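Local coordinates for protein hydrogenase maturation factor (Thermoanaerobacter tengcongensis, PDB 3VTI) that binds magnesium, accepts a carbamoyl group from HypF and probably carries out the ATP-dependent dehydration that makes the nitrile group for [NiFe]-hydrogenase maturation, at residues 84-87 against 88-92; 181-184 against 185-189; 220-224 against 225-229; 255-259 against 260-264. One frame throughout, in Å; residues are numbered along the deposited sequence.

Interaction 1 (84-87 against 88-92)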
# COMPACT_ATOMS: atom_id res chain seq x y z
N GLU C 84 0.58 5.90 17.73
CA GLU C 84 -0.38 5.31 18.67
C GLU C 84 -1.39 4.41 17.96
O GLU C 84 -1.88 3.44 18.53
CB GLU C 84 -1.09 6.38 19.51
CG GLU C 84 -0.16 7.24 20.40
CD GLU C 84 0.70 6.43 21.40
OE1 GLU C 84 0.24 5.37 21.90
OE2 GLU C 84 1.84 6.86 21.68
N ASP C 85 -1.70 4.75 16.70
CA ASP C 85 -2.51 3.88 15.86
C ASP C 85 -1.74 2.61 15.52
O ASP C 85 -2.30 1.51 15.48
CB ASP C 85 -2.95 4.60 14.58
CG ASP C 85 -3.96 5.71 14.84
OD1 ASP C 85 -4.13 6.14 16.01
OD2 ASP C 85 -4.58 6.17 13.86
N LEU C 86 -0.44 2.77 15.29
CA LEU C 86 0.43 1.64 14.98
C LEU C 86 0.55 0.67 16.16
O LEU C 86 0.47 -0.55 15.96
CB LEU C 86 1.81 2.11 14.51
CG LEU C 86 2.80 1.02 14.08
CD1 LEU C 86 2.39 0.36 12.76
CD2 LEU C 86 4.20 1.59 14.00
N LYS C 87 0.71 1.20 17.37
CA LYS C 87 0.76 0.37 18.57
C LYS C 87 -0.51 -0.45 18.73
O LYS C 87 -0.46 -1.59 19.19
CB LYS C 87 1.01 1.23 19.81
CG LYS C 87 2.42 1.80 19.92
CD LYS C 87 2.67 2.43 21.27
CE LYS C 87 4.10 2.98 21.37
NZ LYS C 87 4.37 3.63 22.68
N LYS C 88 -1.65 0.13 18.35
CA LYS C 88 -2.94 -0.55 18.40
C LYS C 88 -3.04 -1.69 17.38
O LYS C 88 -3.56 -2.76 17.67
CB LYS C 88 -4.10 0.44 18.19
CG LYS C 88 -4.45 1.27 19.42
CD LYS C 88 -5.18 2.57 19.05
CE LYS C 88 -6.68 2.35 18.86
NZ LYS C 88 -7.39 3.66 18.71
N ILE C 89 -2.53 -1.44 16.17
CA ILE C 89 -2.52 -2.43 15.10
C ILE C 89 -1.64 -3.62 15.49
O ILE C 89 -2.07 -4.77 15.40
CB ILE C 89 -2.06 -1.81 13.76
CG1 ILE C 89 -3.15 -0.89 13.20
CG2 ILE C 89 -1.68 -2.88 12.74
CD1 ILE C 89 -2.66 0.05 12.13
N VAL C 90 -0.43 -3.31 15.93
CA VAL C 90 0.56 -4.32 16.31
C VAL C 90 0.04 -5.18 17.47
O VAL C 90 0.13 -6.42 17.41
CB VAL C 90 1.94 -3.67 16.60
CG1 VAL C 90 2.96 -4.69 17.05
CG2 VAL C 90 2.46 -2.96 15.36
N LYS C 91 -0.50 -4.53 18.50
CA LYS C 91 -1.16 -5.21 19.62
C LYS C 91 -2.25 -6.19 19.16
O LYS C 91 -2.28 -7.34 19.61
CB LYS C 91 -1.77 -4.17 20.57
CG LYS C 91 -2.27 -4.72 21.91
CD LYS C 91 -3.03 -3.65 22.68
CE LYS C 91 -3.27 -4.05 24.14
NZ LYS C 91 -4.31 -5.12 24.25
N SER C 92 -3.12 -5.73 18.26
CA SER C 92 -4.18 -6.58 17.69
C SER C 92 -3.61 -7.78 16.94
O SER C 92 -4.18 -8.87 16.99
CB SER C 92 -5.05 -5.77 16.74
OG SER C 92 -5.86 -4.87 17.46
O HOH W 1 -6.97 5.19 16.44
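L86 and V90, one turn apart on helix 83-100, make the close-packed side of this contact. CG of L86 lies 4.2 Å from CG2 of V90, the two side chains crossing at a slant. With CG1 of V90 anti to the backbone N (chi1 178°), CG2 is turned back along the helix toward L86. The carbonyl of L86 takes the straightest of the four i to i+4 bonds here: V90 N reaches L86 O at 2.9 Å with an N-H...O angle of 172°. I89 donates to D85 O and K91 to K87 O in the same way, whereas the bond from K88 N to E84 O is weak. The helix is the crossover of a beta-alpha-beta unit, joining strand 66-78 to the parallel strand 103-112 in the AIR synthase-like N-terminal domain. Its apolar side packs on strand 120-130 of the same sheet, L86 on I120 and I89 on I122, and L86 and V90 also pack on I4 and A11 of a second HypE subunit. The polar side is looser. The carboxylate of D85 and the ammonium of K88 stay 4.9 Å apart, OD1 to NZ, and a water bridges them: it accepts from K88 NZ at 2.8 Å and donates weakly to D85 OD1. K88 also makes a cation-pi contact with F43, while K91 NZ forms a salt bridge with E95.

Interaction 2 (181-184 against 185-189)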
# COMPACT_ATOMS: atom_id res chain seq x y z
N ASN C 181 -8.62 -21.61 12.53
CA ASN C 181 -7.79 -22.81 12.56
C ASN C 181 -8.21 -23.80 13.65
O ASN C 181 -8.03 -25.00 13.47
CB ASN C 181 -6.32 -22.44 12.70
CG ASN C 181 -6.02 -21.70 13.98
OD1 ASN C 181 -6.75 -20.79 14.38
ND2 ASN C 181 -4.94 -22.09 14.65
N GLY C 182 -8.78 -23.30 14.75
CA GLY C 182 -9.33 -24.13 15.82
C GLY C 182 -10.55 -24.92 15.36
O GLY C 182 -10.65 -26.12 15.62
N LEU C 183 -11.46 -24.24 14.67
CA LEU C 183 -12.64 -24.87 14.10
C LEU C 183 -12.26 -25.91 13.02
O LEU C 183 -12.81 -27.02 12.98
CB LEU C 183 -13.58 -23.81 13.54
CG LEU C 183 -14.87 -24.21 12.81
CD1 LEU C 183 -15.99 -23.27 13.14
CD2 LEU C 183 -14.64 -24.22 11.32
N ILE C 184 -11.33 -25.53 12.16
CA ILE C 184 -10.82 -26.41 11.11
C ILE C 184 -10.14 -27.66 11.71
O ILE C 184 -10.35 -28.78 11.24
CB ILE C 184 -9.93 -25.62 10.12
CG1 ILE C 184 -10.79 -24.63 9.33
CG2 ILE C 184 -9.20 -26.55 9.17
CD1 ILE C 184 -10.02 -23.55 8.56
N GLU C 185 -9.36 -27.46 12.77
CA GLU C 185 -8.74 -28.58 13.47
C GLU C 185 -9.78 -29.63 13.92
O GLU C 185 -9.53 -30.84 13.83
CB GLU C 185 -7.92 -28.07 14.67
CG GLU C 185 -7.17 -29.18 15.44
CD GLU C 185 -6.38 -28.65 16.63
OE1 GLU C 185 -5.22 -28.20 16.44
OE2 GLU C 185 -6.91 -28.68 17.75
N LYS C 186 -10.93 -29.17 14.41
CA LYS C 186 -11.99 -30.09 14.85
C LYS C 186 -12.70 -30.74 13.66
O LYS C 186 -13.21 -31.85 13.78
CB LYS C 186 -13.01 -29.40 15.77
CG LYS C 186 -12.44 -28.91 17.09
CD LYS C 186 -13.49 -28.15 17.91
CE LYS C 186 -14.34 -29.10 18.75
NZ LYS C 186 -15.64 -28.47 19.14
N LEU C 187 -12.74 -30.05 12.53
CA LEU C 187 -13.31 -30.60 11.31
C LEU C 187 -12.39 -31.66 10.73
O LEU C 187 -12.86 -32.68 10.23
CB LEU C 187 -13.57 -29.51 10.27
CG LEU C 187 -14.89 -28.74 10.34
CD1 LEU C 187 -14.85 -27.51 9.44
CD2 LEU C 187 -16.09 -29.63 9.98
N MET C 188 -11.09 -31.42 10.80
CA MET C 188 -10.10 -32.32 10.22
C MET C 188 -10.02 -33.66 10.97
O MET C 188 -9.25 -34.55 10.58
CB MET C 188 -8.73 -31.64 10.11
CG MET C 188 -8.67 -30.48 9.08
SD MET C 188 -9.59 -30.71 7.53
CE MET C 188 -8.76 -32.11 6.78
N THR C 189 -10.81 -33.79 12.02
CA THR C 189 -11.10 -35.08 12.64
C THR C 189 -11.74 -36.01 11.61
O THR C 189 -11.52 -37.23 11.65
CB THR C 189 -12.08 -34.93 13.82
OG1 THR C 189 -11.45 -34.15 14.84
CG2 THR C 189 -12.44 -36.27 14.41
O HOH W 2 -4.93 -25.25 14.77
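Two pairs of apolar side chains, each one helical turn apart, form the first shell: L183 with L187, and I184 with M188. In both, the side chains run alongside one another and point the same way. CD2 of L183 meets CD1 of L187 at 3.8 Å, and CG2 of I184 sits 4.0 Å from CG of M188. With CG of M188 anti to its own carbonyl carbon (chi1 -68°), that methylene leans back over the preceding turn toward I184, before bends at chi2 and chi3 carry the sulfur away. The i to i+4 backbone bonds set the two residues of each pair one turn apart. M188 N donates to I184 O at 2.8 Å, and L187 N to L183 O at 3.1 Å; K186 N gives its main bond to G182 O and a weak one to L183 O. This is helix 181-187 of the AIR synthase-like C-terminal domain, running out into a 3-10 turn where OG1 of T189 donates to K186 O. Its buried side covers strand 194-198: I184 and M188 touch L197, L187 and M188 touch I194. The I184 side chain is about 7 Å from that of D199, a magnesium ligand, which places this face of the helix near the metal site, though I184 is not itself a ligand. Farther out, N181 ND2 bonds to A100 O, E185 OE1 to the hydroxyl of Y131, and K186 NZ to S271.

Interaction 3 (220-224 against 225-229)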
# COMPACT_ATOMS: atom_id res chain seq x y z
N ILE C 220 -23.26 -26.51 -8.05
CA ILE C 220 -23.66 -26.41 -6.65
C ILE C 220 -25.04 -25.78 -6.50
O ILE C 220 -25.33 -24.73 -7.09
CB ILE C 220 -22.62 -25.63 -5.78
CG1 ILE C 220 -21.25 -26.30 -5.85
CG2 ILE C 220 -23.08 -25.58 -4.32
CD1 ILE C 220 -20.19 -25.69 -4.96
N LYS C 221 -25.87 -26.45 -5.73
CA LYS C 221 -27.17 -25.96 -5.42
C LYS C 221 -27.28 -25.58 -3.97
O LYS C 221 -27.04 -26.38 -3.10
CB LYS C 221 -28.22 -26.99 -5.76
CG LYS C 221 -29.62 -26.50 -5.56
CD LYS C 221 -30.59 -27.32 -6.37
CE LYS C 221 -30.65 -26.87 -7.80
NZ LYS C 221 -31.96 -26.29 -8.13
N ILE C 222 -27.65 -24.35 -3.73
CA ILE C 222 -27.91 -23.88 -2.37
C ILE C 222 -29.39 -23.52 -2.13
O ILE C 222 -30.18 -23.36 -3.06
CB ILE C 222 -26.97 -22.74 -1.93
CG1 ILE C 222 -27.17 -21.49 -2.80
CG2 ILE C 222 -25.51 -23.21 -1.95
CD1 ILE C 222 -26.37 -20.26 -2.34
N TYR C 223 -29.74 -23.40 -0.85
CA TYR C 223 -31.13 -23.20 -0.44
C TYR C 223 -31.29 -21.89 0.32
O TYR C 223 -30.69 -21.70 1.38
CB TYR C 223 -31.65 -24.42 0.34
CG TYR C 223 -31.69 -25.66 -0.53
CD1 TYR C 223 -32.84 -26.01 -1.24
CD2 TYR C 223 -30.56 -26.47 -0.67
CE1 TYR C 223 -32.86 -27.14 -2.07
CE2 TYR C 223 -30.57 -27.60 -1.49
CZ TYR C 223 -31.73 -27.93 -2.18
OH TYR C 223 -31.74 -29.04 -2.99
N GLU C 224 -32.10 -21.00 -0.24
CA GLU C 224 -32.37 -19.69 0.34
C GLU C 224 -32.73 -19.74 1.83
O GLU C 224 -32.10 -19.06 2.64
CB GLU C 224 -33.49 -18.99 -0.45
CG GLU C 224 -33.81 -17.58 0.03
CD GLU C 224 -34.86 -16.92 -0.83
OE1 GLU C 224 -35.98 -17.49 -0.97
OE2 GLU C 224 -34.58 -15.82 -1.37
N GLU C 225 -33.74 -20.54 2.16
CA GLU C 225 -34.22 -20.70 3.54
C GLU C 225 -33.17 -21.22 4.53
O GLU C 225 -33.32 -21.04 5.74
CB GLU C 225 -35.45 -21.63 3.59
CG GLU C 225 -35.33 -22.91 2.76
CD GLU C 225 -35.61 -22.66 1.28
OE1 GLU C 225 -36.73 -22.21 0.96
OE2 GLU C 225 -34.71 -22.91 0.43
N LYS C 226 -32.12 -21.85 4.01
CA LYS C 226 -31.09 -22.44 4.85
C LYS C 226 -29.87 -21.55 5.04
O LYS C 226 -28.96 -21.92 5.78
CB LYS C 226 -30.65 -23.80 4.27
CG LYS C 226 -31.63 -24.95 4.52
CD LYS C 226 -31.67 -25.34 6.00
CE LYS C 226 -32.95 -26.09 6.35
NZ LYS C 226 -34.12 -25.16 6.43
N LEU C 227 -29.86 -20.38 4.40
CA LEU C 227 -28.71 -19.48 4.49
C LEU C 227 -28.74 -18.62 5.75
O LEU C 227 -29.71 -17.90 5.99
CB LEU C 227 -28.60 -18.60 3.24
CG LEU C 227 -28.41 -19.31 1.89
CD1 LEU C 227 -28.61 -18.35 0.70
CD2 LEU C 227 -27.05 -20.00 1.80
N PRO C 228 -27.69 -18.72 6.59
CA PRO C 228 -27.63 -17.96 7.83
C PRO C 228 -27.18 -16.52 7.60
O PRO C 228 -26.19 -16.27 6.91
CB PRO C 228 -26.60 -18.72 8.68
CG PRO C 228 -25.73 -19.39 7.69
CD PRO C 228 -26.56 -19.65 6.46
N VAL C 229 -27.91 -15.58 8.19
CA VAL C 229 -27.63 -14.17 7.99
C VAL C 229 -28.27 -13.37 9.12
O VAL C 229 -29.47 -13.54 9.40
CB VAL C 229 -28.14 -13.68 6.58
CG1 VAL C 229 -29.61 -14.04 6.36
CG2 VAL C 229 -27.87 -12.20 6.39
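Strand 219-223 ends in a tight turn, where the backbone of Y223 and E224 bonds to that of K226 and L227. K226 N donates to Y223 O at 3.0 Å and L227 N to E224 O at 3.1 Å, two successive i to i+3 bonds of 3-10 type. The turn takes the chain off the mixed sheet of the C-terminal domain and toward helix 231-240. L227 folds back against what it has just left: its CD2 meets CD1 of I222 at 4.2 Å. Both side chains also touch I292 of the neighbouring strand 290-293, and L227 reaches I281. Replacing L227 with an alanine would probably leave the CD1 methyl of I222 without this neighbour and open a gap between the turn and the sheet. On the solvent side, CG of E225 sits between the backbone N and the carbonyl carbon (chi1 45°); this, with the bend at chi2, brings the carboxylate back toward Y223. Its plane stands 56° from that of the tyrosine ring, and OE2 comes in at the ring edge, in the plane of the ring, 4.0 Å from CD1 and 3.4 Å from CB of Y223.

Interaction 4 (255-259 against 260-264)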
# COMPACT_ATOMS: atom_id res chain seq x y z
N VAL C 255 -17.57 -25.25 3.64
CA VAL C 255 -17.09 -26.62 3.73
C VAL C 255 -17.85 -27.56 2.81
O VAL C 255 -19.06 -27.58 2.81
CB VAL C 255 -17.27 -27.19 5.14
CG1 VAL C 255 -16.44 -28.44 5.34
CG2 VAL C 255 -16.95 -26.14 6.19
N VAL C 256 -17.11 -28.35 2.06
CA VAL C 256 -17.70 -29.44 1.29
C VAL C 256 -17.29 -30.77 1.92
O VAL C 256 -16.12 -30.96 2.23
CB VAL C 256 -17.29 -29.36 -0.21
CG1 VAL C 256 -18.05 -30.36 -1.03
CG2 VAL C 256 -17.55 -27.97 -0.75
N VAL C 257 -18.25 -31.67 2.12
CA VAL C 257 -18.01 -32.97 2.79
C VAL C 257 -18.69 -34.13 2.08
O VAL C 257 -19.61 -33.94 1.29
CB VAL C 257 -18.50 -32.99 4.27
CG1 VAL C 257 -17.78 -31.97 5.10
CG2 VAL C 257 -20.00 -32.74 4.35
N GLU C 258 -18.25 -35.35 2.40
CA GLU C 258 -18.97 -36.55 2.00
C GLU C 258 -20.36 -36.57 2.61
O GLU C 258 -20.56 -36.18 3.77
CB GLU C 258 -18.21 -37.82 2.38
CG GLU C 258 -17.06 -38.15 1.44
CD GLU C 258 -16.89 -39.64 1.23
OE1 GLU C 258 -17.87 -40.28 0.78
OE2 GLU C 258 -15.79 -40.17 1.49
N ARG C 259 -21.31 -37.05 1.82
CA ARG C 259 -22.72 -37.07 2.18
C ARG C 259 -22.99 -37.62 3.59
O ARG C 259 -23.74 -37.02 4.36
CB ARG C 259 -23.49 -37.89 1.14
CG ARG C 259 -24.93 -37.47 0.97
CD ARG C 259 -25.54 -38.04 -0.29
NE ARG C 259 -26.55 -37.14 -0.86
CZ ARG C 259 -27.83 -37.13 -0.53
NH1 ARG C 259 -28.29 -37.98 0.38
NH2 ARG C 259 -28.67 -36.28 -1.10
N ASP C 260 -22.37 -38.76 3.93
CA ASP C 260 -22.60 -39.44 5.21
C ASP C 260 -22.01 -38.70 6.41
O ASP C 260 -22.38 -38.96 7.55
CB ASP C 260 -22.09 -40.89 5.16
CG ASP C 260 -23.17 -41.89 4.73
OD1 ASP C 260 -24.28 -41.47 4.34
OD2 ASP C 260 -22.89 -43.12 4.79
N TYR C 261 -21.10 -37.76 6.16
CA TYR C 261 -20.39 -37.08 7.25
C TYR C 261 -20.87 -35.65 7.51
O TYR C 261 -20.37 -34.98 8.42
CB TYR C 261 -18.88 -37.13 7.02
CG TYR C 261 -18.34 -38.53 7.05
CD1 TYR C 261 -17.80 -39.08 8.21
CD2 TYR C 261 -18.40 -39.34 5.91
CE1 TYR C 261 -17.32 -40.39 8.24
CE2 TYR C 261 -17.92 -40.64 5.92
CZ TYR C 261 -17.38 -41.15 7.08
OH TYR C 261 -16.91 -42.44 7.08
N ALA C 262 -21.87 -35.22 6.74
CA ALA C 262 -22.39 -33.86 6.83
C ALA C 262 -23.00 -33.52 8.19
O ALA C 262 -22.76 -32.44 8.73
CB ALA C 262 -23.41 -33.61 5.72
N GLU C 263 -23.78 -34.45 8.74
CA GLU C 263 -24.37 -34.28 10.06
C GLU C 263 -23.30 -34.12 11.13
O GLU C 263 -23.42 -33.28 12.04
CB GLU C 263 -25.34 -35.44 10.40
CG GLU C 263 -26.65 -35.48 9.57
CD GLU C 263 -27.37 -34.11 9.45
OE1 GLU C 263 -27.41 -33.34 10.44
OE2 GLU C 263 -27.89 -33.79 8.35
N LYS C 264 -22.23 -34.91 11.02
CA LYS C 264 -21.12 -34.85 11.96
C LYS C 264 -20.36 -33.55 11.83
O LYS C 264 -19.93 -32.99 12.84
CB LYS C 264 -20.17 -36.03 11.77
CG LYS C 264 -20.72 -37.36 12.30
CD LYS C 264 -19.86 -38.55 11.88
CE LYS C 264 -20.69 -39.84 11.73
NZ LYS C 264 -21.36 -40.22 13.00
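One backbone hydrogen bond ties E258 to Y261: Y261 N reaches E258 O at 2.9 Å, with an N-H...O angle of 152°. It spans three residues and closes a turn through R259 and D260. The apolar contact joins V257 and A262. V257 places CG2 between its backbone N and carbonyl carbon (CG1 at chi1 -62°), and this methyl meets A262, 3.6 Å from CA and 3.8 Å from CB. V257 and A262 both touch I146 of the adjacent strand, so A262 packs against the sheet through V257 and I146, and V257 also reaches I194 on the strand at its other side. On the more open side, CB of E258 approaches the Y261 ring obliquely, 3.8 Å from CD2. The charged groups are spread apart: the R259 guanidinium and the D260 carboxylate are neighbours in sequence, yet NH1 and OD1 stand 6.6 Å from each other. R259 instead forms a salt bridge with E283 through NH2. This is a strand-to-helix connection, in which the chain leaves strand 254-257 of the AIR synthase-like C-terminal domain, turns once, and enters helix 262-270.

How the interactions relate
Interaction 1 stands alone in the N-terminal domain, while interactions 2, 3 and 4 follow it along the chain in the C-terminal one. Its centre is about 29 Å from that of interaction 2 and about 40 Å from that of interaction 4. Interactions 2 and 4 touch, CD1 of L187 lying 4.1 Å from CG2 of V255, so helix 181-187 packs directly on strand 254-257. Interactions 3 and 4 do not touch, but both begin on strands of one mixed sheet, with centres about 16 Å apart. Among the four, 181-189 comes near the magnesium, whose ligands D22, D60 and D199 are drawn from both family regions; the others mark strand exits and a crossover helix farther off.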